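Local coordinates for protein nuclease NucT (Helicobacter pylori, PDB 6EHI) that is a nuclease of the PLD-like family and adopts the mixed alpha/beta fold of that family, at residues D18-L23 and F41-I46; G26-R31 and A47-S52; Q61-Y66 and E157-F162. The protein carries 1 engineered substitution. One frame throughout, in Å; residues are numbered along the deposited sequence. Where two conformers were deposited one is given.

Contact 1 (D18-L23 and F41-I46)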
ATOM      1  N   ASP A  18      14.012  -9.297  -5.015  1.00 21.62           N
ATOM      2  CA  ASP A  18      14.739  -8.062  -4.657  1.00 21.35           C
ATOM      3  C   ASP A  18      13.968  -7.262  -3.603  1.00 20.76           C
ATOM      4  O   ASP A  18      14.610  -6.625  -2.750  1.00 19.50           O
ATOM      5  CB  ASP A  18      14.992  -7.138  -5.854  1.00 24.76           C
ATOM      6  CG  ASP A  18      15.999  -7.675  -6.829  1.00 30.55           C
ATOM      7  OD1 ASP A  18      16.684  -8.698  -6.484  1.00 29.20           O
ATOM      8  OD2 ASP A  18      16.066  -7.052  -7.940  1.00 32.85           O
ATOM      9  N   ALA A  19      12.628  -7.229  -3.744  1.00 18.46           N
ATOM     10  CA  ALA A  19      11.754  -6.560  -2.746  1.00 18.36           C
ATOM     11  C   ALA A  19      11.884  -7.166  -1.352  1.00 17.32           C
ATOM     12  O   ALA A  19      12.138  -6.437  -0.350  1.00 17.72           O
ATOM     13  CB  ALA A  19      10.330  -6.558  -3.208  1.00 17.91           C
ATOM     14  N   LEU A  20      11.740  -8.488  -1.279  1.00 18.08           N
ATOM     15  CA  LEU A  20      11.840  -9.174   0.003  1.00 18.20           C
ATOM     16  C   LEU A  20      13.198  -8.928   0.584  1.00 19.32           C
ATOM     17  O   LEU A  20      13.300  -8.482   1.774  1.00 19.60           O
ATOM     18  CB  LEU A  20      11.496 -10.647  -0.110  1.00 17.59           C
ATOM     19  CG  LEU A  20      11.468 -11.460   1.147  1.00 19.34           C
ATOM     20  CD1 LEU A  20      10.500 -10.849   2.145  1.00 20.45           C
ATOM     21  CD2 LEU A  20      11.122 -12.912   0.845  1.00 18.66           C
ATOM     22  N   ASN A  21      14.228  -9.146  -0.230  1.00 18.95           N
ATOM     23  CA  ASN A  21      15.594  -9.050   0.246  1.00 21.69           C
ATOM     24  C   ASN A  21      15.874  -7.619   0.729  1.00 21.25           C
ATOM     25  O   ASN A  21      16.578  -7.456   1.718  1.00 21.06           O
ATOM     26  CB  ASN A  21      16.639  -9.490  -0.870  1.00 23.32           C
ATOM     27  CG  ASN A  21      16.635 -10.998  -1.199  1.00 28.60           C
ATOM     28  OD1 ASN A  21      16.161 -11.837  -0.459  1.00 32.18           O
ATOM     29  ND2 ASN A  21      17.194 -11.334  -2.360  1.00 30.94           N
ATOM     30  N   SER A  22      15.333  -6.572   0.083  1.00 19.82           N
ATOM     31  CA  SER A  22      15.525  -5.191   0.514  1.00 18.37           C
ATOM     32  C   SER A  22      14.953  -4.988   1.923  1.00 17.88           C
ATOM     33  O   SER A  22      15.528  -4.300   2.773  1.00 21.32           O
ATOM     34  CB  SER A  22      14.846  -4.194  -0.427  1.00 17.66           C
ATOM     35  OG  SER A  22      15.057  -2.818  -0.084  1.00 18.22           O
ATOM     36  N   LEU A  23      13.737  -5.456   2.098  1.00 18.18           N
ATOM     37  CA  LEU A  23      12.996  -5.266   3.342  1.00 15.31           C
ATOM     38  C   LEU A  23      13.725  -6.039   4.456  1.00 17.89           C
ATOM     39  O   LEU A  23      13.919  -5.537   5.535  1.00 18.79           O
ATOM     40  CB  LEU A  23      11.564  -5.834   3.200  1.00 16.39           C
ATOM     41  CG  LEU A  23      10.691  -5.752   4.462  1.00 16.13           C
ATOM     42  CD1 LEU A  23      10.634  -4.305   4.895  1.00 16.85           C
ATOM     43  CD2 LEU A  23       9.306  -6.304   4.201  1.00 19.08           C
ATOM     44  N   PHE A  41       0.607  -9.952   8.695  1.00 12.81           N
ATOM     45  CA  PHE A  41       1.988 -10.278   8.803  1.00 12.93           C
ATOM     46  C   PHE A  41       2.055 -11.764   9.218  1.00 15.81           C
ATOM     47  O   PHE A  41       1.937 -12.126  10.379  1.00 17.09           O
ATOM     48  CB  PHE A  41       2.662  -9.338   9.796  1.00 13.64           C
ATOM     49  CG  PHE A  41       4.098  -9.587  10.074  1.00 13.58           C
ATOM     50  CD1 PHE A  41       4.879 -10.533   9.359  1.00 13.83           C
ATOM     51  CD2 PHE A  41       4.686  -8.956  11.148  1.00 13.70           C
ATOM     52  CE1 PHE A  41       6.207 -10.766   9.671  1.00 15.46           C
ATOM     53  CE2 PHE A  41       6.021  -9.181  11.516  1.00 15.23           C
ATOM     54  CZ  PHE A  41       6.828 -10.041  10.718  1.00 15.28           C
ATOM     55  N   THR A  42       2.257 -12.596   8.219  1.00 15.92           N
ATOM     56  CA  THR A  42       2.301 -14.038   8.374  1.00 16.46           C
ATOM     57  C   THR A  42       3.633 -14.651   7.905  1.00 20.07           C
ATOM     58  O   THR A  42       3.896 -15.800   8.171  1.00 19.66           O
ATOM     59  CB  THR A  42       1.129 -14.701   7.626  1.00 17.95           C
ATOM     60  OG1 THR A  42       1.291 -14.410   6.231  1.00 17.25           O
ATOM     61  CG2 THR A  42      -0.275 -14.248   8.126  1.00 17.72           C
ATOM     62  N   HIS A  43       4.464 -13.882   7.229  1.00 17.61           N
ATOM     63  CA  HIS A  43       5.697 -14.324   6.620  1.00 16.90           C
ATOM     64  C   HIS A  43       6.742 -14.603   7.676  1.00 19.67           C
ATOM     65  O   HIS A  43       7.407 -13.671   8.232  1.00 18.70           O
ATOM     66  CB  HIS A  43       6.157 -13.234   5.636  1.00 17.92           C
ATOM     67  CG  HIS A  43       7.135 -13.738   4.642  1.00 20.67           C
ATOM     68  ND1 HIS A  43       8.223 -14.511   4.982  1.00 23.88           N
ATOM     69  CD2 HIS A  43       7.126 -13.673   3.296  1.00 19.46           C
ATOM     70  CE1 HIS A  43       8.888 -14.830   3.871  1.00 22.68           C
ATOM     71  NE2 HIS A  43       8.266 -14.296   2.843  1.00 20.91           N
ATOM     72  N   ARG A  44       6.978 -15.895   7.912  1.00 20.67           N
ATOM     73  CA  ARG A  44       7.912 -16.332   8.962  1.00 26.32           C
ATOM     74  C   ARG A  44       9.379 -15.932   8.806  1.00 22.95           C
ATOM     75  O   ARG A  44      10.100 -15.804   9.808  1.00 24.09           O
ATOM     76  CB  ARG A  44       7.779 -17.870   9.177  1.00 29.96           C
ATOM     77  CG  ARG A  44       6.470 -18.202   9.906  1.00 35.22           C
ATOM     78  CD  ARG A  44       6.184 -19.694  10.111  1.00 41.15           C
ATOM     79  NE  ARG A  44       6.943 -20.294  11.228  1.00 49.57           N
ATOM     80  CZ  ARG A  44       7.965 -21.182  11.144  1.00 59.54           C
ATOM     81  NH1 ARG A  44       8.492 -21.634   9.977  1.00 52.36           N
ATOM     82  NH2 ARG A  44       8.515 -21.615  12.283  1.00 63.52           N
ATOM     83  N   ASP A  45       9.843 -15.784   7.580  1.00 23.31           N
ATOM     84  CA  ASP A  45      11.210 -15.334   7.386  1.00 24.63           C
ATOM     85  C   ASP A  45      11.372 -13.889   7.798  1.00 23.30           C
ATOM     86  O   ASP A  45      12.395 -13.547   8.404  1.00 24.88           O
ATOM     87  CB  ASP A  45      11.761 -15.554   5.967  1.00 27.06           C
ATOM     88  CG  ASP A  45      11.816 -17.069   5.553  1.00 30.63           C
ATOM     89  OD1 ASP A  45      11.915 -17.952   6.431  1.00 38.26           O
ATOM     90  OD2 ASP A  45      11.742 -17.331   4.351  1.00 36.97           O
ATOM     91  N   ILE A  46      10.362 -13.044   7.554  1.00 21.89           N
ATOM     92  CA  ILE A  46      10.492 -11.660   8.006  1.00 17.23           C
ATOM     93  C   ILE A  46      10.452 -11.608   9.558  1.00 17.73           C
ATOM     94  O   ILE A  46      11.118 -10.766  10.129  1.00 16.96           O
ATOM     95  CB  ILE A  46       9.353 -10.770   7.437  1.00 17.35           C
ATOM     96  CG1 ILE A  46       9.413 -10.731   5.897  1.00 18.34           C
ATOM     97  CG2 ILE A  46       9.521  -9.336   7.901  1.00 18.06           C
ATOM     98  CD1 ILE A  46       8.245 -10.126   5.179  1.00 19.01           C
TER
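The N-capped start of helix 44-54 leans on the flank of helix 16-28, where Leu20 and Leu23 meet His43 and Ile46. Leu20 does most of the touching and splits the task between its branches. Its CD1 lies 3.8 Å from CD1 of Ile46 and nearly as close to CG1 of the same residue. The other methyl, CD2, comes 3.8 Å from NE2 of His43, approaching that ring at a slant. A forked leucine suits this place because one side chain can serve two partners that sit three residues apart. With chi1 at -176° its CG stands opposite the backbone N, which turns the fork toward helix 44-54. Leu23, nearly one turn later, places CD2 4.1 Å from CD1 of Ile46, the two side chains meeting at about a right angle.

Helix 44-54 is the crossover of a beta-alpha-beta unit, joining the parallel neighbouring strands 33-38 and 59-65, and helix 16-28 packs alongside it. At the N-cap, ND1 of His43 accepts a weak bond from Asp45 N, 3.3 Å long and bent to 133°, with the donor lying in the plane of the ring. Histidine can cap here and still offer carbon surface: CG1 of Ile46 rests 3.9 Å above one face of its ring, offset toward the rim, while Leu20 reaches the NE2 end. The extended outer torsion of Ile46 (chi2 169°) carries CD1 out to both leucines.

Phe129 of helix 126-130 packs on Leu20 and Leu23, and Trp124 touches Leu23 and Ile46. An acetate ion is bound about 5 Å from the side chain of Leu23. On the exposed side, Asp45 forms a salt bridge with Arg48 one turn further along.

Contact 2 (G26-R31 and A47-S52)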
ATOM      1  N   GLY A  26      16.921  -4.373   5.304  1.00 19.92           N
ATOM      2  CA  GLY A  26      16.671  -3.137   6.013  1.00 17.76           C
ATOM      3  C   GLY A  26      16.405  -3.395   7.485  1.00 19.24           C
ATOM      4  O   GLY A  26      16.815  -2.649   8.350  1.00 21.41           O
ATOM      5  N   ILE A  27      15.634  -4.421   7.781  1.00 17.32           N
ATOM      6  CA  ILE A  27      15.282  -4.752   9.195  1.00 16.73           C
ATOM      7  C   ILE A  27      16.522  -5.315   9.905  1.00 19.95           C
ATOM      8  O   ILE A  27      16.811  -4.911  11.025  1.00 20.03           O
ATOM      9  CB  ILE A  27      14.124  -5.795   9.271  1.00 16.49           C
ATOM     10  CG1 ILE A  27      12.820  -5.153   8.829  1.00 15.06           C
ATOM     11  CG2 ILE A  27      14.024  -6.456  10.637  1.00 20.36           C
ATOM     12  CD1 ILE A  27      11.769  -6.207   8.587  1.00 16.10           C
ATOM     13  N   SER A  28      17.151  -6.268   9.239  1.00 21.65           N
ATOM     14  CA  SER A  28      18.285  -7.029   9.739  1.00 22.82           C
ATOM     15  C   SER A  28      19.452  -6.184  10.078  1.00 25.15           C
ATOM     16  O   SER A  28      20.022  -6.375  11.150  1.00 23.28           O
ATOM     17  CB  SER A  28      18.669  -8.077   8.761  1.00 24.52           C
ATOM     18  OG  SER A  28      17.648  -8.995   8.809  1.00 26.38           O
ATOM     19  N   SER A  29      19.745  -5.181   9.253  1.00 24.33           N
ATOM     20  CA  SER A  29      20.875  -4.329   9.513  1.00 25.16           C
ATOM     21  C   SER A  29      20.571  -3.083  10.382  1.00 24.44           C
ATOM     22  O   SER A  29      21.423  -2.219  10.508  1.00 22.06           O
ATOM     23  CB  SER A  29      21.544  -3.963   8.176  1.00 27.41           C
ATOM     24  OG  SER A  29      21.928  -5.170   7.475  1.00 32.99           O
ATOM     25  N   ALA A  30      19.357  -2.904  10.917  1.00 22.28           N
ATOM     26  CA  ALA A  30      19.073  -1.796  11.824  1.00 20.20           C
ATOM     27  C   ALA A  30      20.073  -1.771  12.986  1.00 24.50           C
ATOM     28  O   ALA A  30      20.519  -2.790  13.492  1.00 25.37           O
ATOM     29  CB  ALA A  30      17.663  -1.808  12.405  1.00 19.71           C
ATOM     30  N   ARG A  31      20.452  -0.576  13.332  1.00 23.84           N
ATOM     31  CA  ARG A  31      21.428  -0.346  14.397  1.00 27.66           C
ATOM     32  C   ARG A  31      20.789   0.200  15.655  1.00 28.05           C
ATOM     33  O   ARG A  31      21.439   0.171  16.696  1.00 30.94           O
ATOM     34  CB  ARG A  31      22.493   0.671  13.937  1.00 28.47           C
ATOM     35  CG  ARG A  31      23.087   0.336  12.594  1.00 31.88           C
ATOM     36  CD  ARG A  31      24.236   1.264  12.228  1.00 32.58           C
ATOM     37  NE  ARG A  31      24.897   0.720  11.035  1.00 34.89           N
ATOM     38  CZ  ARG A  31      25.967   1.259  10.430  1.00 33.70           C
ATOM     39  NH1 ARG A  31      26.555   2.372  10.885  1.00 32.30           N
ATOM     40  NH2 ARG A  31      26.456   0.654   9.344  1.00 36.75           N
ATOM     41  N   ALA A  47       9.611 -12.407  10.173  1.00 15.99           N
ATOM     42  CA  ALA A  47       9.558 -12.480  11.633  1.00 15.56           C
ATOM     43  C   ALA A  47      10.935 -12.915  12.189  1.00 16.27           C
ATOM     44  O   ALA A  47      11.397 -12.397  13.192  1.00 16.18           O
ATOM     45  CB  ALA A  47       8.471 -13.399  12.130  1.00 16.61           C
ATOM     46  N   ARG A  48      11.551 -13.894  11.546  1.00 21.07           N
ATOM     47  CA  ARG A  48      12.880 -14.360  12.038  1.00 21.26           C
ATOM     48  C   ARG A  48      13.861 -13.232  11.922  1.00 19.60           C
ATOM     49  O   ARG A  48      14.678 -13.079  12.771  1.00 22.95           O
ATOM     50  CB  ARG A  48      13.321 -15.658  11.333  1.00 24.59           C
ATOM     51  CG  ARG A  48      12.646 -16.847  11.955  1.00 30.65           C
ATOM     52  CD  ARG A  48      13.298 -18.167  11.546  1.00 33.90           C
ATOM     53  NE  ARG A  48      12.765 -18.554  10.238  1.00 39.36           N
ATOM     54  CZ  ARG A  48      11.611 -19.202  10.070  1.00 39.54           C
ATOM     55  NH1 ARG A  48      10.853 -19.513  11.129  1.00 39.34           N
ATOM     56  NH2 ARG A  48      11.178 -19.470   8.835  1.00 44.90           N
ATOM     57  N   ALA A  49      13.736 -12.385  10.912  1.00 20.10           N
ATOM     58  CA  ALA A  49      14.624 -11.254  10.721  1.00 19.57           C
ATOM     59  C   ALA A  49      14.455 -10.225  11.823  1.00 19.16           C
ATOM     60  O   ALA A  49      15.456  -9.670  12.351  1.00 19.61           O
ATOM     61  CB  ALA A  49      14.409 -10.604   9.343  1.00 20.56           C
ATOM     62  N   ILE A  50      13.206 -10.000  12.243  1.00 17.65           N
ATOM     63  CA  ILE A  50      12.909  -9.195  13.428  1.00 16.61           C
ATOM     64  C   ILE A  50      13.528  -9.759  14.715  1.00 18.95           C
ATOM     65  O   ILE A  50      14.254  -9.024  15.414  1.00 18.63           O
ATOM     66  CB  ILE A  50      11.406  -8.936  13.579  1.00 18.12           C
ATOM     67  CG1 ILE A  50      10.883  -8.054  12.456  1.00 19.38           C
ATOM     68  CG2 ILE A  50      11.101  -8.311  14.897  1.00 18.92           C
ATOM     69  CD1 ILE A  50       9.358  -8.104  12.322  1.00 18.21           C
ATOM     70  N   LYS A  51      13.303 -11.051  14.972  1.00 17.22           N
ATOM     71  CA  LYS A  51      13.937 -11.739  16.108  1.00 21.82           C
ATOM     72  C   LYS A  51      15.467 -11.562  16.092  1.00 20.07           C
ATOM     73  O   LYS A  51      16.112 -11.288  17.123  1.00 21.18           O
ATOM     74  CB  LYS A  51      13.573 -13.233  16.135  1.00 25.83           C
ATOM     75  CG  LYS A  51      12.154 -13.515  16.597  1.00 27.25           C
ATOM     76  CD  LYS A  51      11.866 -15.010  16.638  1.00 31.90           C
ATOM     77  CE  LYS A  51      10.717 -15.395  17.578  1.00 39.00           C
ATOM     78  NZ  LYS A  51      10.981 -16.691  18.319  1.00 41.86           N
ATOM     79  N   SER A  52      16.044 -11.659  14.891  1.00 21.54           N
ATOM     80  CA  SER A  52      17.486 -11.625  14.723  1.00 21.41           C
ATOM     81  C   SER A  52      18.014 -10.249  15.148  1.00 22.43           C
ATOM     82  O   SER A  52      18.972 -10.123  15.870  1.00 22.86           O
ATOM     83  CB  SER A  52      17.849 -11.893  13.253  1.00 24.81           C
ATOM     84  OG  SER A  52      19.266 -11.913  13.111  1.00 34.79           O
TER
HETATM   85  O   HOH W   1      20.242  -8.785  12.693  1.00 30.07           O
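Apolar packing joins Ile27, near the end of helix 16-28, to Ala49 and Ile50 of helix 44-54. One methyl, CG2 of Ile27, does this work. It sits 4.0 Å from CG1 of Ile50 and 3.9 Å from the backbone O of Ala49, with CB of Ala49 a little further off at 4.4 Å. With chi1 at -70°, Ile27 has CG2 opposite its backbone N and CG1 beside it, so that the short branch faces the neighbouring helix. A beta-branched residue fits well here, since it presents a methyl close to the main chain.

A plain van der Waals contact sets a hydroxyl oxygen against a methyl: OG of Ser28 and CB of Ala49 are 3.7 Å apart. Small side chains on both helices allow this close approach, and the CA atoms of Ser28 and Ala49 are only 5.7 Å apart.

The two helices lie side by side against one face of the mixed sheet of this PLD-like fold. Ile50 reaches down from the crossover helix onto Val60 of strand 59-65, while Ile27 also touches Val53.

Polar interactions gather toward the solvent side. The hydroxyl of Ser28 is hydrogen-bonded to the backbone O of Ile24 in its own helix. A water bridges the helices: it donates to Ser28 O at 2.9 Å and has a long, weak hydrogen bond of 3.3 Å with Ser52 OG. Arg56 NH1 bonds both Ser28 O, at the end of helix 16-28, and Ala30 O, in the turn after it.

Contact 3 (Q61-Y66 and E157-F162)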
ATOM      1  N   GLN A  61       9.102  -2.278  17.562  1.00 16.00           N
ATOM      2  CA  GLN A  61       7.701  -2.003  17.895  1.00 15.96           C
ATOM      3  C   GLN A  61       6.860  -2.388  16.657  1.00 14.45           C
ATOM      4  O   GLN A  61       7.264  -2.089  15.543  1.00 15.14           O
ATOM      5  CB  GLN A  61       7.528  -0.540  18.155  1.00 17.47           C
ATOM      6  CG  GLN A  61       8.259  -0.127  19.425  1.00 22.44           C
ATOM      7  CD  GLN A  61       8.296   1.371  19.640  1.00 27.04           C
ATOM      8  OE1 GLN A  61       8.582   2.133  18.705  1.00 32.48           O
ATOM      9  NE2 GLN A  61       7.939   1.814  20.866  1.00 25.98           N
ATOM     10  N   ILE A  62       5.802  -3.136  16.870  1.00 14.95           N
ATOM     11  CA  ILE A  62       4.944  -3.611  15.770  1.00 14.69           C
ATOM     12  C   ILE A  62       3.514  -3.354  16.110  1.00 15.05           C
ATOM     13  O   ILE A  62       3.061  -3.877  17.114  1.00 16.13           O
ATOM     14  CB  ILE A  62       5.165  -5.109  15.567  1.00 15.12           C
ATOM     15  CG1 ILE A  62       6.664  -5.427  15.552  1.00 16.57           C
ATOM     16  CG2 ILE A  62       4.502  -5.567  14.248  1.00 15.85           C
ATOM     17  CD1 ILE A  62       6.960  -6.885  15.333  1.00 15.79           C
ATOM     18  N   ILE A  63       2.819  -2.487  15.366  1.00 14.30           N
ATOM     19  CA  ILE A  63       1.349  -2.277  15.443  1.00 13.93           C
ATOM     20  C   ILE A  63       0.692  -3.170  14.392  1.00 14.17           C
ATOM     21  O   ILE A  63       0.997  -3.014  13.194  1.00 14.37           O
ATOM     22  CB  ILE A  63       0.967  -0.797  15.190  1.00 15.22           C
ATOM     23  CG1 ILE A  63       1.794   0.132  16.098  1.00 16.80           C
ATOM     24  CG2 ILE A  63      -0.519  -0.661  15.260  1.00 15.25           C
ATOM     25  CD1 ILE A  63       1.634   1.637  15.877  1.00 17.52           C
ATOM     26  N   TYR A  64      -0.097  -4.174  14.807  1.00 13.11           N
ATOM     27  CA  TYR A  64      -0.884  -5.029  13.914  1.00 13.67           C
ATOM     28  C   TYR A  64      -2.335  -4.585  13.798  1.00 13.88           C
ATOM     29  O   TYR A  64      -2.978  -4.143  14.827  1.00 14.03           O
ATOM     30  CB  TYR A  64      -0.887  -6.404  14.480  1.00 14.17           C
ATOM     31  CG  TYR A  64       0.373  -7.234  14.534  1.00 15.91           C
ATOM     32  CD1 TYR A  64       1.399  -7.014  15.519  1.00 17.04           C
ATOM     33  CD2 TYR A  64       0.624  -8.214  13.546  1.00 15.83           C
ATOM     34  CE1 TYR A  64       2.518  -7.817  15.586  1.00 18.69           C
ATOM     35  CE2 TYR A  64       1.761  -8.983  13.597  1.00 17.31           C
ATOM     36  CZ  TYR A  64       2.707  -8.792  14.604  1.00 17.35           C
ATOM     37  OH  TYR A  64       3.863  -9.541  14.645  1.00 17.62           O
ATOM     38  N   ASP A  65      -2.980  -4.753  12.647  1.00 13.48           N
ATOM     39  CA  ASP A  65      -4.453  -4.599  12.603  1.00 14.40           C
ATOM     40  C   ASP A  65      -5.176  -5.498  13.663  1.00 15.56           C
ATOM     41  O   ASP A  65      -4.853  -6.699  13.793  1.00 15.35           O
ATOM     42  CB  ASP A  65      -5.024  -4.864  11.210  1.00 13.46           C
ATOM     43  CG  ASP A  65      -6.539  -4.881  11.164  1.00 12.75           C
ATOM     44  OD1 ASP A  65      -7.094  -3.799  11.204  1.00 15.17           O
ATOM     45  OD2 ASP A  65      -7.180  -5.993  11.078  1.00 15.65           O
ATOM     46  N   TYR A  66      -6.141  -4.897  14.356  1.00 14.93           N
ATOM     47  CA  TYR A  66      -6.818  -5.589  15.467  1.00 17.49           C
ATOM     48  C   TYR A  66      -7.628  -6.783  14.960  1.00 17.72           C
ATOM     49  O   TYR A  66      -7.374  -7.918  15.338  1.00 18.15           O
ATOM     50  CB  TYR A  66      -7.737  -4.567  16.239  1.00 16.57           C
ATOM     51  CG  TYR A  66      -8.459  -5.242  17.377  1.00 24.02           C
ATOM     52  CD1 TYR A  66      -9.590  -6.021  17.151  1.00 26.23           C
ATOM     53  CD2 TYR A  66      -7.910  -5.216  18.639  1.00 25.91           C
ATOM     54  CE1 TYR A  66     -10.188  -6.682  18.215  1.00 31.10           C
ATOM     55  CE2 TYR A  66      -8.504  -5.859  19.699  1.00 31.60           C
ATOM     56  CZ  TYR A  66      -9.610  -6.613  19.467  1.00 29.81           C
ATOM     57  OH  TYR A  66     -10.198  -7.276  20.528  1.00 33.88           O
ATOM     58  N   GLU A 157       0.184   5.367  20.675  1.00 25.54           N
ATOM     59  CA  GLU A 157      -0.670   5.760  21.852  1.00 26.34           C
ATOM     60  C   GLU A 157      -2.101   5.347  21.794  1.00 27.91           C
ATOM     61  O   GLU A 157      -2.777   5.400  22.827  1.00 27.23           O
ATOM     62  CB  GLU A 157      -0.663   7.274  22.121  1.00 40.23           C
ATOM     63  CG  GLU A 157       0.502   7.879  22.886  1.00 48.05           C
ATOM     64  CD  GLU A 157       0.672   9.375  22.589  1.00 52.60           C
ATOM     65  OE1 GLU A 157      -0.339  10.122  22.583  1.00 55.23           O
ATOM     66  OE2 GLU A 157       1.823   9.806  22.381  1.00 58.17           O
ATOM     67  N   SER A 158      -2.627   5.002  20.597  1.00 19.96           N
ATOM     68  CA  SER A 158      -3.949   4.433  20.463  1.00 18.99           C
ATOM     69  C   SER A 158      -4.037   2.912  20.445  1.00 16.68           C
ATOM     70  O   SER A 158      -5.129   2.398  20.525  1.00 18.38           O
ATOM     71  CB  SER A 158      -4.627   5.034  19.207  1.00 21.39           C
ATOM     72  OG  SER A 158      -4.466   6.468  19.175  1.00 23.22           O
ATOM     73  N   CYS A 159      -2.901   2.189  20.257  1.00 20.12           N
ATOM     74  CA  CYS A 159      -2.929   0.716  20.134  0.50 19.55           C
ATOM     75  C   CYS A 159      -3.032   0.050  21.502  1.00 20.60           C
ATOM     76  O   CYS A 159      -2.549   0.584  22.519  1.00 24.62           O
ATOM     77  CB  CYS A 159      -1.708   0.170  19.337  0.50 19.98           C
ATOM     78  SG  CYS A 159      -0.065   0.155  20.109  0.50 18.27           S
ATOM     79  N   VAL A 160      -3.589  -1.140  21.473  1.00 18.58           N
ATOM     80  CA  VAL A 160      -3.912  -1.869  22.710  1.00 20.26           C
ATOM     81  C   VAL A 160      -3.171  -3.140  22.800  1.00 21.76           C
ATOM     82  O   VAL A 160      -2.674  -3.675  21.791  1.00 22.50           O
ATOM     83  CB  VAL A 160      -5.413  -2.116  22.840  1.00 19.62           C
ATOM     84  CG1 VAL A 160      -6.153  -0.823  22.782  1.00 19.89           C
ATOM     85  CG2 VAL A 160      -5.940  -3.190  21.853  1.00 20.97           C
ATOM     86  N   GLY A 161      -2.994  -3.631  24.031  1.00 18.80           N
ATOM     87  CA  GLY A 161      -2.165  -4.845  24.235  1.00 21.01           C
ATOM     88  C   GLY A 161      -2.663  -6.092  23.561  1.00 23.48           C
ATOM     89  O   GLY A 161      -3.839  -6.183  23.198  1.00 26.88           O
ATOM     90  N   PHE A 162      -1.724  -7.011  23.296  1.00 26.53           N
ATOM     91  CA  PHE A 162      -2.081  -8.255  22.724  1.00 32.93           C
ATOM     92  C   PHE A 162      -2.364  -9.177  23.902  1.00 37.59           C
ATOM     93  O   PHE A 162      -1.418  -9.711  24.505  1.00 42.36           O
ATOM     94  CB  PHE A 162      -0.951  -8.808  21.853  1.00 28.86           C
ATOM     95  CG  PHE A 162      -1.194 -10.198  21.417  1.00 27.17           C
ATOM     96  CD1 PHE A 162      -2.353 -10.534  20.763  1.00 26.20           C
ATOM     97  CD2 PHE A 162      -0.270 -11.177  21.682  1.00 24.62           C
ATOM     98  CE1 PHE A 162      -2.593 -11.831  20.384  1.00 26.19           C
ATOM     99  CE2 PHE A 162      -0.503 -12.474  21.334  1.00 24.88           C
ATOM    100  CZ  PHE A 162      -1.676 -12.801  20.674  1.00 25.91           C
TER
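The backbone O of Tyr66 is hydrogen-bonded to ND1 of His70, and the rings of these two residues stack, which probably limits the rotation of the tyrosine; across the contact its ring meets Val160 near the C-terminus. No hydrogen bond spans the segments 61-66 and 157-162; their meeting is one of apolar atoms. CG2 of Val160 lies 4.3 Å from CD2 of Tyr66, at the edge of the ring and near its plane. Lys92 makes a cation-pi contact with the same ring. With chi1 at 179°, the tyrosine holds its CG opposite the backbone N, and the ring extends nearer to Val160 than its first bond alone would suggest.

Deeper in, CG2 of Ile63 is 4.3 Å from CB of Cys159. Two conformers of Cys159 were modelled, so the detail of this contact deserves some caution. Isoleucine suits the buried strand position: it also packs on Tyr152 and Met155 of helix 142-158, and on Cys89. Cys159 forms a disulfide with Cys89 of strand 86-91, a covalent tie for a partly exposed chain end. Just before helix 66-69, Asp65 acts as N-cap through OD2 to Ser68 N.

Strand 86-91 runs between strand 59-65 and the weakly bonded strand 160-161, and the contact thus belongs to the disulfide-tied edge of the mixed sheet of this PLD-like fold.

In the fold
Contacts 1 and 2 join the same pair, helices 16-28 and 44-54, at successive places, and meet where Ile46 CG2 lies 3.9 Å from Ile27 CD1. Both are largely buried: contact 1 relies on leucine methyls and a capping histidine, contact 2 on isoleucines together with the small Ser28 and Ala49, and on a water bridge, weak on one side. Contact 3 is only partly buried, lies on the opposite side of the chain's centre from contact 1, and gains a covalent tie through its cysteine. Strand 59-65 connects the three, with Ile62 packing on Ile50 of contact 2, Tyr64 on Phe41 of contact 1, and Ile63 on helix 142-158, on the other face of the sheet.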